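PDB 1VPV: fatty acid-binding protein TM_1468 from Thermotoga maritima, which binds long-chain fatty acids such as palmitate and may take part in lipid transport or fatty acid metabolism. Local coordinates for residues 173-178 with 226-231; 179-184 with 284-289; 245-250 with 274-279; 234-239 with 293-298. All coordinates share one frame; numbering follows the deposited sequence.

Contact 1. Residues 173-178 with 226-231; sequences IFYVSN and EALIEK. With PLM (palmitic acid), chain D.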
loop_
_atom_site.group_PDB
_atom_site.type_symbol
_atom_site.label_atom_id
_atom_site.label_comp_id
_atom_site.label_asym_id
_atom_site.label_seq_id
_atom_site.Cartn_x
_atom_site.Cartn_y
_atom_site.Cartn_z
ATOM N N ILE A 173 -0.645 -8.605 3.510
ATOM C CA ILE A 173 -1.423 -9.578 4.296
ATOM C C ILE A 173 -2.195 -8.792 5.383
ATOM O O ILE A 173 -1.610 -7.986 6.113
ATOM C CB ILE A 173 -0.482 -10.623 4.929
ATOM C CG1 ILE A 173 0.293 -11.372 3.821
ATOM C CG2 ILE A 173 -1.251 -11.604 5.818
ATOM C CD1 ILE A 173 1.368 -12.324 4.316
ATOM N N PHE A 174 -3.505 -8.999 5.488
ATOM C CA PHE A 174 -4.326 -8.149 6.383
ATOM C C PHE A 174 -5.638 -8.820 6.753
ATOM O O PHE A 174 -6.036 -9.830 6.138
ATOM C CB PHE A 174 -4.589 -6.752 5.744
ATOM C CG PHE A 174 -5.469 -6.777 4.507
ATOM C CD1 PHE A 174 -4.984 -7.265 3.281
ATOM C CD2 PHE A 174 -6.772 -6.293 4.559
ATOM C CE1 PHE A 174 -5.795 -7.260 2.100
ATOM C CE2 PHE A 174 -7.580 -6.276 3.427
ATOM C CZ PHE A 174 -7.093 -6.778 2.178
ATOM N N TYR A 175 -6.292 -8.277 7.779
ATOM C CA TYR A 175 -7.644 -8.732 8.155
ATOM C C TYR A 175 -8.559 -7.574 8.375
ATOM O O TYR A 175 -8.138 -6.512 8.860
ATOM C CB TYR A 175 -7.649 -9.639 9.372
ATOM C CG TYR A 175 -7.333 -9.020 10.746
ATOM C CD1 TYR A 175 -8.262 -8.216 11.419
ATOM C CD2 TYR A 175 -6.149 -9.309 11.402
ATOM C CE1 TYR A 175 -7.994 -7.678 12.646
ATOM C CE2 TYR A 175 -5.872 -8.778 12.670
ATOM C CZ TYR A 175 -6.802 -7.989 13.274
ATOM O OH TYR A 175 -6.541 -7.484 14.503
ATOM N N VAL A 176 -9.819 -7.790 8.004
ATOM C CA VAL A 176 -10.893 -6.845 8.219
ATOM C C VAL A 176 -11.891 -7.487 9.176
ATOM O O VAL A 176 -11.900 -8.708 9.345
ATOM C CB VAL A 176 -11.589 -6.477 6.878
ATOM C CG1 VAL A 176 -10.604 -5.804 5.936
ATOM C CG2 VAL A 176 -12.220 -7.699 6.233
ATOM N N SER A 177 -12.733 -6.675 9.798
ATOM C CA SER A 177 -13.765 -7.202 10.674
ATOM C C SER A 177 -15.157 -7.162 10.039
ATOM O O SER A 177 -16.078 -7.851 10.502
ATOM C CB SER A 177 -13.767 -6.455 12.001
ATOM O OG SER A 177 -14.108 -5.094 11.757
ATOM N N ASN A 178 -15.318 -6.405 8.964
ATOM C CA ASN A 178 -16.609 -6.290 8.315
ATOM C C ASN A 178 -16.443 -6.329 6.802
ATOM O O ASN A 178 -16.152 -5.294 6.132
ATOM C CB ASN A 178 -17.342 -5.017 8.793
ATOM C CG ASN A 178 -18.626 -4.805 8.050
ATOM O OD1 ASN A 178 -18.932 -5.559 7.124
ATOM N ND2 ASN A 178 -19.376 -3.803 8.420
ATOM N N GLU A 226 -2.661 -14.676 14.281
ATOM C CA GLU A 226 -2.022 -15.969 13.970
ATOM C C GLU A 226 -2.196 -16.340 12.499
ATOM O O GLU A 226 -1.246 -16.762 11.834
ATOM C CB GLU A 226 -2.587 -17.104 14.811
ATOM C CG GLU A 226 -2.164 -17.146 16.284
ATOM C CD GLU A 226 -3.067 -18.080 17.172
ATOM O OE1 GLU A 226 -3.538 -19.143 16.681
ATOM O OE2 GLU A 226 -3.293 -17.746 18.366
ATOM N N ALA A 227 -3.411 -16.182 11.985
ATOM C CA ALA A 227 -3.686 -16.507 10.585
ATOM C C ALA A 227 -2.797 -15.720 9.610
ATOM O O ALA A 227 -2.385 -16.260 8.578
ATOM C CB ALA A 227 -5.137 -16.260 10.260
ATOM N N LEU A 228 -2.493 -14.461 9.932
ATOM C CA LEU A 228 -1.734 -13.607 8.985
ATOM C C LEU A 228 -0.299 -14.077 8.910
ATOM O O LEU A 228 0.324 -14.070 7.847
ATOM C CB LEU A 228 -1.747 -12.120 9.411
ATOM C CG LEU A 228 -3.038 -11.286 9.441
ATOM C CD1 LEU A 228 -2.736 -9.775 9.178
ATOM C CD2 LEU A 228 -4.000 -11.800 8.437
ATOM N N ILE A 229 0.210 -14.459 10.080
ATOM C CA ILE A 229 1.558 -14.895 10.239
ATOM C C ILE A 229 1.704 -16.302 9.674
ATOM O O ILE A 229 2.728 -16.598 9.079
ATOM C CB ILE A 229 2.011 -14.814 11.722
ATOM C CG1 ILE A 229 2.129 -13.341 12.134
ATOM C CG2 ILE A 229 3.361 -15.529 11.935
ATOM C CD1 ILE A 229 2.251 -13.125 13.620
ATOM N N GLU A 230 0.688 -17.146 9.841
ATOM C CA GLU A 230 0.734 -18.487 9.231
ATOM C C GLU A 230 0.722 -18.405 7.700
ATOM O O GLU A 230 1.393 -19.187 7.045
ATOM C CB GLU A 230 -0.373 -19.422 9.758
ATOM C CG GLU A 230 -0.243 -19.707 11.243
ATOM C CD GLU A 230 -1.235 -20.740 11.775
ATOM O OE1 GLU A 230 -1.090 -21.945 11.438
ATOM O OE2 GLU A 230 -2.136 -20.357 12.568
ATOM N N LYS A 231 0.004 -17.448 7.130
ATOM C CA LYS A 231 0.037 -17.265 5.685
ATOM C C LYS A 231 1.431 -16.866 5.193
ATOM O O LYS A 231 1.942 -17.440 4.237
ATOM C CB LYS A 231 -1.015 -16.247 5.232
ATOM C CG LYS A 231 -0.838 -15.717 3.792
ATOM C CD LYS A 231 -0.832 -16.815 2.701
ATOM C CE LYS A 231 -2.231 -17.326 2.388
ATOM N NZ LYS A 231 -2.242 -18.570 1.554
HETATM C C1 PLM D . -9.393 3.349 -7.424
HETATM O O1 PLM D . -8.837 3.349 -8.562
HETATM O O2 PLM D . -10.567 3.810 -7.254
HETATM C C2 PLM D . -8.605 2.804 -6.255
HETATM C C3 PLM D . -9.057 1.405 -5.890
HETATM C C4 PLM D . -8.348 0.942 -4.624
HETATM C C5 PLM D . -8.873 -0.437 -4.237
HETATM C C6 PLM D . -8.224 -0.965 -2.984
HETATM C C7 PLM D . -8.692 -2.368 -2.628
HETATM C C8 PLM D . -8.352 -2.710 -1.181
HETATM C C9 PLM D . -6.879 -3.011 -1.009
HETATM C CA PLM D . -6.514 -3.269 0.439
HETATM C CB PLM D . -5.066 -3.720 0.553
HETATM C CC PLM D . -4.616 -3.692 2.011
HETATM C CD PLM D . -3.211 -4.299 2.203
HETATM C CE PLM D . -2.670 -4.074 3.603
HETATM C CF PLM D . -1.371 -4.823 3.859
HETATM C CG PLM D . -0.142 -4.061 3.354
#
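The aromatic rings of Phe-174 and Tyr-175 leave the strand in different directions, and only the second turns toward the helix carrying Leu-228. One face of the Phe-174 ring is laid against the bound palmitate, whose CC atom stands 3.7 Å above the ring plane, over its centre; CD1 of Phe-174 comes within 3.6 Å of CD of the lipid. A chi1 of 67° places CG of Phe-174 over its own backbone, flanked by N and C, and this brings one ring face against the acyl chain. The Tyr-175 ring meets Leu-228 obliquely, its CD2 4.1 Å from CD1 of the leucine.

Leu-228 supplies most of the helix's contact. CD1 reaches the strand backbone, 3.6 Å from CA of Phe-174, and CD2 lies equally near O of Phe-174, while CB rests on CG2 of Ile-173 at 3.7 Å as the two side chains run antiparallel, flank against flank. Ile-173 CD1 extends further to CG of Lys-231, whose bent chain carries its ammonium away to a salt bridge with Glu-234. Replacing Phe-174 with an alanine would probably strip the lipid tail of this flat wall and open a gap beside it.

With no hydrogen bond between the two segments, the contact rests on van der Waals packing, mostly apolar: one side of strand 170-176 is packed by helix 220-232, the other offers an apolar surface to the fatty acid.

Contact 2. Residues 179-184 with 284-289; sequences FDYLVK and VGPGTV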
loop_
_atom_site.group_PDB
_atom_site.type_symbol
_atom_site.label_atom_id
_atom_site.label_comp_id
_atom_site.label_asym_id
_atom_site.label_seq_id
_atom_site.Cartn_x
_atom_site.Cartn_y
_atom_site.Cartn_z
ATOM N N PHE A 179 -16.685 -7.509 6.243
ATOM C CA PHE A 179 -16.348 -7.793 4.826
ATOM C C PHE A 179 -17.115 -6.967 3.833
ATOM O O PHE A 179 -16.718 -6.873 2.684
ATOM C CB PHE A 179 -16.628 -9.260 4.498
ATOM C CG PHE A 179 -15.936 -9.769 3.264
ATOM C CD1 PHE A 179 -14.562 -9.667 3.120
ATOM C CD2 PHE A 179 -16.663 -10.428 2.266
ATOM C CE1 PHE A 179 -13.908 -10.180 1.967
ATOM C CE2 PHE A 179 -16.022 -10.954 1.132
ATOM C CZ PHE A 179 -14.646 -10.811 0.984
ATOM N N ASP A 180 -18.259 -6.444 4.262
ATOM C CA ASP A 180 -19.124 -5.624 3.417
ATOM C C ASP A 180 -18.466 -4.437 2.743
ATOM O O ASP A 180 -18.870 -4.045 1.669
ATOM C CB ASP A 180 -20.293 -5.102 4.230
ATOM C CG ASP A 180 -21.327 -6.157 4.479
ATOM O OD1 ASP A 180 -21.357 -7.130 3.699
ATOM O OD2 ASP A 180 -22.125 -6.004 5.430
ATOM N N TYR A 181 -17.466 -3.855 3.372
ATOM C CA TYR A 181 -16.725 -2.762 2.766
ATOM C C TYR A 181 -16.005 -3.211 1.500
ATOM O O TYR A 181 -16.159 -2.594 0.428
ATOM C CB TYR A 181 -15.738 -2.197 3.756
ATOM C CG TYR A 181 -16.338 -1.309 4.849
ATOM C CD1 TYR A 181 -16.747 -1.835 6.057
ATOM C CD2 TYR A 181 -16.402 0.070 4.690
ATOM C CE1 TYR A 181 -17.250 -1.008 7.057
ATOM C CE2 TYR A 181 -16.898 0.887 5.679
ATOM C CZ TYR A 181 -17.327 0.347 6.844
ATOM O OH TYR A 181 -17.829 1.156 7.809
ATOM N N LEU A 182 -15.230 -4.286 1.602
ATOM C CA LEU A 182 -14.553 -4.822 0.417
ATOM C C LEU A 182 -15.546 -5.225 -0.680
ATOM O O LEU A 182 -15.340 -4.947 -1.874
ATOM C CB LEU A 182 -13.684 -6.011 0.798
ATOM C CG LEU A 182 -12.340 -5.634 1.427
ATOM C CD1 LEU A 182 -11.677 -6.873 1.978
ATOM C CD2 LEU A 182 -11.447 -5.038 0.341
ATOM N N VAL A 183 -16.641 -5.857 -0.270
ATOM C CA VAL A 183 -17.641 -6.256 -1.228
ATOM C C VAL A 183 -18.221 -5.022 -1.908
ATOM O O VAL A 183 -18.341 -5.030 -3.131
ATOM C CB VAL A 183 -18.728 -7.164 -0.628
ATOM C CG1 VAL A 183 -19.839 -7.406 -1.632
ATOM C CG2 VAL A 183 -18.133 -8.534 -0.235
ATOM N N LYS A 184 -18.526 -3.954 -1.154
ATOM C CA LYS A 184 -19.059 -2.760 -1.791
ATOM C C LYS A 184 -18.038 -2.122 -2.692
ATOM O O LYS A 184 -18.392 -1.561 -3.721
ATOM C CB LYS A 184 -19.532 -1.697 -0.796
ATOM C CG LYS A 184 -20.116 -0.437 -1.485
ATOM C CD LYS A 184 -20.438 0.656 -0.509
ATOM C CE LYS A 184 -20.499 2.038 -1.194
ATOM N NZ LYS A 184 -21.776 2.210 -1.837
ATOM N N VAL A 284 -11.525 -1.074 2.919
ATOM C CA VAL A 284 -11.304 -2.157 3.897
ATOM C C VAL A 284 -12.155 -2.031 5.118
ATOM O O VAL A 284 -12.485 -3.041 5.758
ATOM C CB VAL A 284 -9.813 -2.358 4.343
ATOM C CG1 VAL A 284 -8.989 -2.891 3.199
ATOM C CG2 VAL A 284 -9.211 -1.096 4.882
ATOM N N GLY A 285 -12.498 -0.784 5.439
ATOM C CA GLY A 285 -13.320 -0.472 6.600
ATOM C C GLY A 285 -12.467 -0.190 7.836
ATOM O O GLY A 285 -11.370 -0.743 7.986
ATOM N N PRO A 286 -12.967 0.657 8.734
ATOM C CA PRO A 286 -12.209 0.991 9.928
ATOM C C PRO A 286 -12.054 -0.250 10.773
ATOM O O PRO A 286 -12.910 -1.135 10.691
ATOM C CB PRO A 286 -13.102 2.011 10.667
ATOM C CG PRO A 286 -14.137 2.436 9.687
ATOM C CD PRO A 286 -14.273 1.335 8.687
ATOM N N GLY A 287 -10.971 -0.297 11.564
ATOM C CA GLY A 287 -10.634 -1.458 12.380
ATOM C C GLY A 287 -9.558 -2.329 11.745
ATOM O O GLY A 287 -8.856 -3.028 12.445
ATOM N N THR A 288 -9.398 -2.239 10.427
ATOM C CA THR A 288 -8.506 -3.116 9.673
ATOM C C THR A 288 -7.032 -3.067 10.141
ATOM O O THR A 288 -6.525 -2.019 10.513
ATOM C CB THR A 288 -8.604 -2.772 8.179
ATOM O OG1 THR A 288 -9.952 -3.019 7.728
ATOM C CG2 THR A 288 -7.586 -3.591 7.311
ATOM N N VAL A 289 -6.364 -4.221 10.109
ATOM C CA VAL A 289 -4.975 -4.355 10.542
ATOM C C VAL A 289 -4.211 -5.277 9.575
ATOM O O VAL A 289 -4.701 -6.339 9.167
ATOM C CB VAL A 289 -4.911 -4.914 12.005
ATOM C CG1 VAL A 289 -3.554 -5.518 12.340
ATOM C CG2 VAL A 289 -5.225 -3.833 12.965
HETATM O O HOH W 1 -14.041 -5.047 4.367
#
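Tyr-181 lies along the backbone, passing from Val-284 at CB, over Gly-285 at the ring, to Pro-286 at the tip. CB of Tyr-181 starts 3.8 Å from the carbonyl C of Val-284. CG of Tyr-181 comes 3.6 Å from CA of Gly-285, and that same CA lies over the middle of the ring face, 12° off the normal, a well-centred CH-pi contact. CD1 and CD2 also lie against this CA, CE1 and CE2 between it and CD of Pro-286. At the far end CZ and OH of Tyr-181 each touch CD of Pro-286 at 3.7 Å.

Gly-285 suits this spot: a side-chain carbon would clash with CD1 of Tyr-181, and the positive phi, 92°, would also jam it against the preceding carbonyl. A type II turn from Gly-285 to Thr-288 follows, in which OG1 of Thr-288 donates to O of Gly-285 at 2.7 Å. A water joins the two backbones, accepting from N of Leu-182 and donating to O of Val-284. A serine in place of Tyr-181 would probably lose the CH-pi contact and leave Gly-285 and Pro-286 without their aromatic cover.

Helix 180-185 thus docks on the link between helix 278-284 and strand 289-295. Val-284 packs on strand 170-176 and touches the palmitate; Leu-182 meets CG1 of Val-284 with its CD2 and also packs on strands 201-208 and 211-219.

Contact 3. Residues 245-250 with 274-279; sequences IGVHAD and SPMGKV. With PLM (palmitic acid), chain D.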
loop_
_atom_site.group_PDB
_atom_site.type_symbol
_atom_site.label_atom_id
_atom_site.label_comp_id
_atom_site.label_asym_id
_atom_site.label_seq_id
_atom_site.Cartn_x
_atom_site.Cartn_y
_atom_site.Cartn_z
ATOM N N ILE A 245 6.159 -2.757 7.268
ATOM C CA ILE A 245 5.297 -1.633 7.577
ATOM C C ILE A 245 4.006 -2.212 8.129
ATOM O O ILE A 245 3.309 -2.897 7.432
ATOM C CB ILE A 245 5.006 -0.790 6.326
ATOM C CG1 ILE A 245 6.322 -0.275 5.737
ATOM C CG2 ILE A 245 4.080 0.408 6.647
ATOM C CD1 ILE A 245 6.120 0.612 4.493
ATOM N N GLY A 246 3.714 -1.963 9.399
ATOM C CA GLY A 246 2.409 -2.270 9.962
ATOM C C GLY A 246 1.402 -1.222 9.522
ATOM O O GLY A 246 1.669 0.001 9.621
ATOM N N VAL A 247 0.259 -1.678 8.999
ATOM C CA VAL A 247 -0.793 -0.751 8.574
ATOM C C VAL A 247 -2.063 -0.961 9.344
ATOM O O VAL A 247 -2.347 -2.051 9.838
ATOM C CB VAL A 247 -1.114 -0.812 7.056
ATOM C CG1 VAL A 247 0.113 -0.417 6.238
ATOM C CG2 VAL A 247 -1.608 -2.187 6.683
ATOM N N HIS A 248 -2.833 0.113 9.443
ATOM C CA HIS A 248 -4.071 0.070 10.163
ATOM C C HIS A 248 -4.987 1.193 9.703
ATOM O O HIS A 248 -4.534 2.269 9.362
ATOM C CB HIS A 248 -3.775 0.196 11.657
ATOM C CG HIS A 248 -3.358 1.573 12.072
ATOM N ND1 HIS A 248 -4.241 2.488 12.615
ATOM C CD2 HIS A 248 -2.157 2.201 12.001
ATOM C CE1 HIS A 248 -3.598 3.614 12.868
ATOM N NE2 HIS A 248 -2.336 3.469 12.489
ATOM N N ALA A 249 -6.280 0.917 9.715
ATOM C CA ALA A 249 -7.304 1.921 9.516
ATOM C C ALA A 249 -7.864 2.271 10.877
ATOM O O ALA A 249 -8.823 1.660 11.354
ATOM C CB ALA A 249 -8.413 1.381 8.590
ATOM N N ASP A 250 -7.227 3.246 11.505
ATOM C CA ASP A 250 -7.582 3.738 12.833
ATOM C C ASP A 250 -7.688 2.639 13.843
ATOM O O ASP A 250 -8.700 2.518 14.527
ATOM C CB ASP A 250 -8.885 4.494 12.743
ATOM C CG ASP A 250 -9.144 5.403 13.952
ATOM O OD1 ASP A 250 -8.199 5.869 14.642
ATOM O OD2 ASP A 250 -10.335 5.662 14.180
ATOM N N SER A 274 2.197 2.707 9.675
ATOM C CA SER A 274 1.581 3.693 8.791
ATOM C C SER A 274 0.052 3.584 8.752
ATOM O O SER A 274 -0.507 2.532 8.399
ATOM C CB SER A 274 2.106 3.507 7.373
ATOM O OG SER A 274 1.668 4.542 6.527
ATOM N N PRO A 275 -0.635 4.672 9.077
ATOM C CA PRO A 275 -2.086 4.616 8.985
ATOM C C PRO A 275 -2.558 4.483 7.528
ATOM O O PRO A 275 -1.982 5.074 6.635
ATOM C CB PRO A 275 -2.528 5.953 9.567
ATOM C CG PRO A 275 -1.378 6.830 9.424
ATOM C CD PRO A 275 -0.156 5.983 9.523
HETATM N N MSE A 276 -3.593 3.706 7.293
HETATM C CA MSE A 276 -4.115 3.570 5.933
HETATM C C MSE A 276 -4.883 4.837 5.548
HETATM O O MSE A 276 -5.656 5.405 6.359
HETATM C CB MSE A 276 -5.019 2.342 5.821
HETATM C CG MSE A 276 -4.306 1.049 5.975
HETATM SE SE MSE A 276 -5.440 -0.496 6.566
HETATM C CE MSE A 276 -4.844 -1.858 5.184
ATOM N N GLY A 277 -4.653 5.279 4.314
ATOM C CA GLY A 277 -5.272 6.513 3.802
ATOM C C GLY A 277 -6.775 6.397 3.561
ATOM O O GLY A 277 -7.408 5.404 3.918
ATOM N N LYS A 278 -7.336 7.426 2.940
ATOM C CA LYS A 278 -8.791 7.507 2.724
ATOM C C LYS A 278 -9.303 6.425 1.759
ATOM O O LYS A 278 -10.327 5.795 1.994
ATOM C CB LYS A 278 -9.211 8.908 2.211
ATOM C CG LYS A 278 -8.621 10.090 2.968
ATOM C CD LYS A 278 -9.329 11.386 2.557
ATOM C CE LYS A 278 -8.754 12.615 3.255
ATOM N NZ LYS A 278 -9.290 13.833 2.599
ATOM N N VAL A 279 -8.583 6.213 0.675
ATOM C CA VAL A 279 -9.007 5.233 -0.326
ATOM C C VAL A 279 -8.918 3.799 0.214
ATOM O O VAL A 279 -9.870 3.027 0.126
ATOM C CB VAL A 279 -8.208 5.408 -1.623
ATOM C CG1 VAL A 279 -8.541 4.327 -2.611
ATOM C CG2 VAL A 279 -8.535 6.770 -2.236
HETATM C C1 PLM D . -9.393 3.349 -7.424
HETATM O O1 PLM D . -8.837 3.349 -8.562
HETATM O O2 PLM D . -10.567 3.810 -7.254
HETATM C C2 PLM D . -8.605 2.804 -6.255
HETATM C C3 PLM D . -9.057 1.405 -5.890
HETATM C C4 PLM D . -8.348 0.942 -4.624
HETATM C C5 PLM D . -8.873 -0.437 -4.237
HETATM C C6 PLM D . -8.224 -0.965 -2.984
HETATM C C7 PLM D . -8.692 -2.368 -2.628
HETATM C C8 PLM D . -8.352 -2.710 -1.181
HETATM C C9 PLM D . -6.879 -3.011 -1.009
HETATM C CA PLM D . -6.514 -3.269 0.439
HETATM C CB PLM D . -5.066 -3.720 0.553
HETATM C CC PLM D . -4.616 -3.692 2.011
HETATM C CD PLM D . -3.211 -4.299 2.203
HETATM C CE PLM D . -2.670 -4.074 3.603
HETATM C CF PLM D . -1.371 -4.823 3.859
HETATM C CG PLM D . -0.142 -4.061 3.354
#
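Two backbone hydrogen bonds zip Gly-246 and His-248 to Ser-274 and Met-276 in parallel register. N of Ser-274 donates to O of Gly-246 at 2.8 Å, almost head-on to the carbonyl, and N of Met-276 donates to O of His-248 at 2.7 Å from above the carbonyl plane. Between them, CA of Val-247 makes a CA-H...O contact of 3.3 Å with O of Ser-274.

Around this ladder the packing divides by face. The His-248 ring makes an off-centre CH-pi contact with CA of Pro-275, its ND1 being held by N of Asn-251. On the other face, CG2 of Val-247 meets CE of the selenomethionine Met-276 at 3.6 Å. The Met-276 chain is bent at its last torsion, and its CE touches the palmitate tail, 3.5 Å from lipid atom CE.

These are the two strands of a beta-alpha-beta crossover through helix 252-263; strand 267-275 forms the sheet edge, and Gly-277 stands at the N-cap position of helix 278-284, whose Val-279 also touches the lipid.

Contact 4. Residues 234-239 with 293-298; sequences EDTPEG and IEVLER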
loop_
_atom_site.group_PDB
_atom_site.type_symbol
_atom_site.label_atom_id
_atom_site.label_comp_id
_atom_site.label_asym_id
_atom_site.label_seq_id
_atom_site.Cartn_x
_atom_site.Cartn_y
_atom_site.Cartn_z
ATOM N N GLU A 234 3.884 -19.704 4.911
ATOM C CA GLU A 234 3.738 -20.683 3.857
ATOM C C GLU A 234 4.905 -20.672 2.893
ATOM O O GLU A 234 5.223 -21.716 2.340
ATOM C CB GLU A 234 2.421 -20.513 3.105
ATOM C CG GLU A 234 1.234 -20.966 3.939
ATOM C CD GLU A 234 -0.101 -20.781 3.229
ATOM O OE1 GLU A 234 -0.127 -20.431 2.021
ATOM O OE2 GLU A 234 -1.136 -20.994 3.892
ATOM N N ASP A 235 5.556 -19.524 2.706
ATOM C CA ASP A 235 6.737 -19.467 1.809
ATOM C C ASP A 235 8.004 -18.833 2.387
ATOM O O ASP A 235 8.994 -18.679 1.665
ATOM C CB ASP A 235 6.389 -18.761 0.488
ATOM C CG ASP A 235 6.303 -17.243 0.632
ATOM O OD1 ASP A 235 5.862 -16.766 1.709
ATOM O OD2 ASP A 235 6.676 -16.536 -0.344
ATOM N N THR A 236 7.986 -18.492 3.672
ATOM C CA THR A 236 9.075 -17.757 4.320
ATOM C C THR A 236 9.285 -18.372 5.707
ATOM O O THR A 236 8.547 -18.078 6.641
ATOM C CB THR A 236 8.722 -16.242 4.407
ATOM O OG1 THR A 236 8.376 -15.766 3.099
ATOM C CG2 THR A 236 9.896 -15.393 4.934
ATOM N N PRO A 237 10.286 -19.264 5.838
ATOM C CA PRO A 237 10.445 -20.003 7.120
ATOM C C PRO A 237 10.623 -19.119 8.349
ATOM O O PRO A 237 11.182 -18.054 8.250
ATOM C CB PRO A 237 11.709 -20.865 6.906
ATOM C CG PRO A 237 11.976 -20.851 5.384
ATOM C CD PRO A 237 11.296 -19.613 4.818
ATOM N N GLU A 238 10.163 -19.574 9.500
ATOM C CA GLU A 238 10.385 -18.844 10.740
ATOM C C GLU A 238 11.883 -18.516 10.937
ATOM O O GLU A 238 12.764 -19.301 10.599
ATOM C CB GLU A 238 9.781 -19.601 11.951
ATOM C CG GLU A 238 10.493 -19.290 13.308
ATOM C CD GLU A 238 9.684 -19.640 14.567
ATOM O OE1 GLU A 238 8.444 -19.855 14.468
ATOM O OE2 GLU A 238 10.315 -19.676 15.654
ATOM N N GLY A 239 12.155 -17.333 11.467
ATOM C CA GLY A 239 13.523 -16.858 11.640
ATOM C C GLY A 239 14.134 -16.194 10.410
ATOM O O GLY A 239 15.328 -15.943 10.386
ATOM N N ILE A 293 5.202 -6.738 4.030
ATOM C CA ILE A 293 6.403 -7.421 4.431
ATOM C C ILE A 293 7.406 -7.449 3.280
ATOM O O ILE A 293 7.022 -7.727 2.148
ATOM C CB ILE A 293 6.096 -8.902 4.804
ATOM C CG1 ILE A 293 5.087 -9.006 5.960
ATOM C CG2 ILE A 293 7.352 -9.647 5.097
ATOM C CD1 ILE A 293 5.612 -8.698 7.294
ATOM N N GLU A 294 8.682 -7.161 3.593
ATOM C CA GLU A 294 9.836 -7.385 2.714
ATOM C C GLU A 294 10.722 -8.468 3.299
ATOM O O GLU A 294 11.281 -8.321 4.388
ATOM C CB GLU A 294 10.695 -6.123 2.540
ATOM C CG GLU A 294 12.030 -6.382 1.753
ATOM C CD GLU A 294 13.033 -5.209 1.794
ATOM O OE1 GLU A 294 12.719 -4.179 2.451
ATOM O OE2 GLU A 294 14.140 -5.314 1.176
ATOM N N VAL A 295 10.892 -9.541 2.546
ATOM C CA VAL A 295 11.835 -10.588 2.924
ATOM C C VAL A 295 13.229 -10.188 2.401
ATOM O O VAL A 295 13.428 -10.012 1.201
ATOM C CB VAL A 295 11.414 -11.959 2.335
ATOM C CG1 VAL A 295 12.313 -13.088 2.826
ATOM C CG2 VAL A 295 9.966 -12.258 2.684
ATOM N N LEU A 296 14.170 -10.019 3.317
ATOM C CA LEU A 296 15.574 -9.784 2.975
ATOM C C LEU A 296 16.354 -11.069 2.782
ATOM O O LEU A 296 17.239 -11.138 1.954
ATOM C CB LEU A 296 16.248 -8.991 4.085
ATOM C CG LEU A 296 15.577 -7.670 4.427
ATOM C CD1 LEU A 296 16.127 -7.134 5.727
ATOM C CD2 LEU A 296 15.821 -6.691 3.307
ATOM N N GLU A 297 16.031 -12.076 3.575
ATOM C CA GLU A 297 16.783 -13.331 3.605
ATOM C C GLU A 297 15.851 -14.382 4.166
ATOM O O GLU A 297 15.294 -14.182 5.247
ATOM C CB GLU A 297 18.004 -13.185 4.522
ATOM C CG GLU A 297 19.014 -14.310 4.415
ATOM C CD GLU A 297 20.289 -14.101 5.269
ATOM O OE1 GLU A 297 20.560 -12.982 5.773
ATOM O OE2 GLU A 297 21.049 -15.076 5.419
ATOM N N ARG A 298 15.628 -15.470 3.437
ATOM C CA ARG A 298 14.861 -16.592 3.996
ATOM C C ARG A 298 15.856 -17.503 4.688
ATOM O O ARG A 298 16.925 -17.750 4.157
ATOM C CB ARG A 298 14.078 -17.381 2.941
ATOM C CG ARG A 298 13.609 -16.587 1.782
ATOM C CD ARG A 298 12.303 -17.087 1.165
ATOM N NE ARG A 298 11.878 -16.095 0.162
ATOM C CZ ARG A 298 10.627 -15.711 -0.083
ATOM N NH1 ARG A 298 9.602 -16.227 0.581
ATOM N NH2 ARG A 298 10.402 -14.791 -1.004
#
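The loop between helix 220-232 and strand 241-248 is tied to the chain beyond strand 289-295 by a salt bridge between Asp-235 and Arg-298. NH1 of Arg-298 donates to the backbone O of Asp-235 at 2.7 Å, from above the carbonyl plane and through a bent 134° angle, and makes a weak hydrogen bond to OD2 of Asp-235 at 3.1 Å. Carboxylate and guanidinium planes are turned 70° apart, so the two groups do not pair side by side.

The chain turns a corner at Leu-296, where Leu-296 and Glu-297 both face Lys-241 in a classic beta bulge; this bend carries Arg-298 back over Val-295, whose CG1 lies 4.0 Å above one face of the guanidinium, toward its rim. The same valine meets Thr-236 tip to tip, CG2 of Thr-236 3.9 Å from CG2 of Val-295. Thr-236 CG2 stands anti to the backbone N (its OG1 at chi1 -53°), which aims that methyl at the valine. CD of Pro-237 packs on CB of Arg-298 at 4.0 Å. Both charges have second partners: NH2 of Arg-298 bridges to Asp-169, and OD2 of Asp-235 to Lys-171.

In the fold
From the N terminus, the first segments met are 173-178 and 179-184, consecutive in the chain but committed to different partners. Contact 1 closes first, at helix 220-232, after a loop holding strands 201-208 and 211-219. Contact 2 stays open past that point, so the two cross. Contact 4 opens at 234-239, and contact 3 opens and closes within the spans of both contact 2 and contact 4. Contact 2 then closes at 284-289 and contact 4 last, so these two also cross. Contacts 1, 3 and 4 share one mixed sheet; contact 2 joins the helix after strand 170-176 to the turn into its neighbour, strand 289-295. Contacts 1, 2 and 3 reach the palmitate; contact 4 lies away.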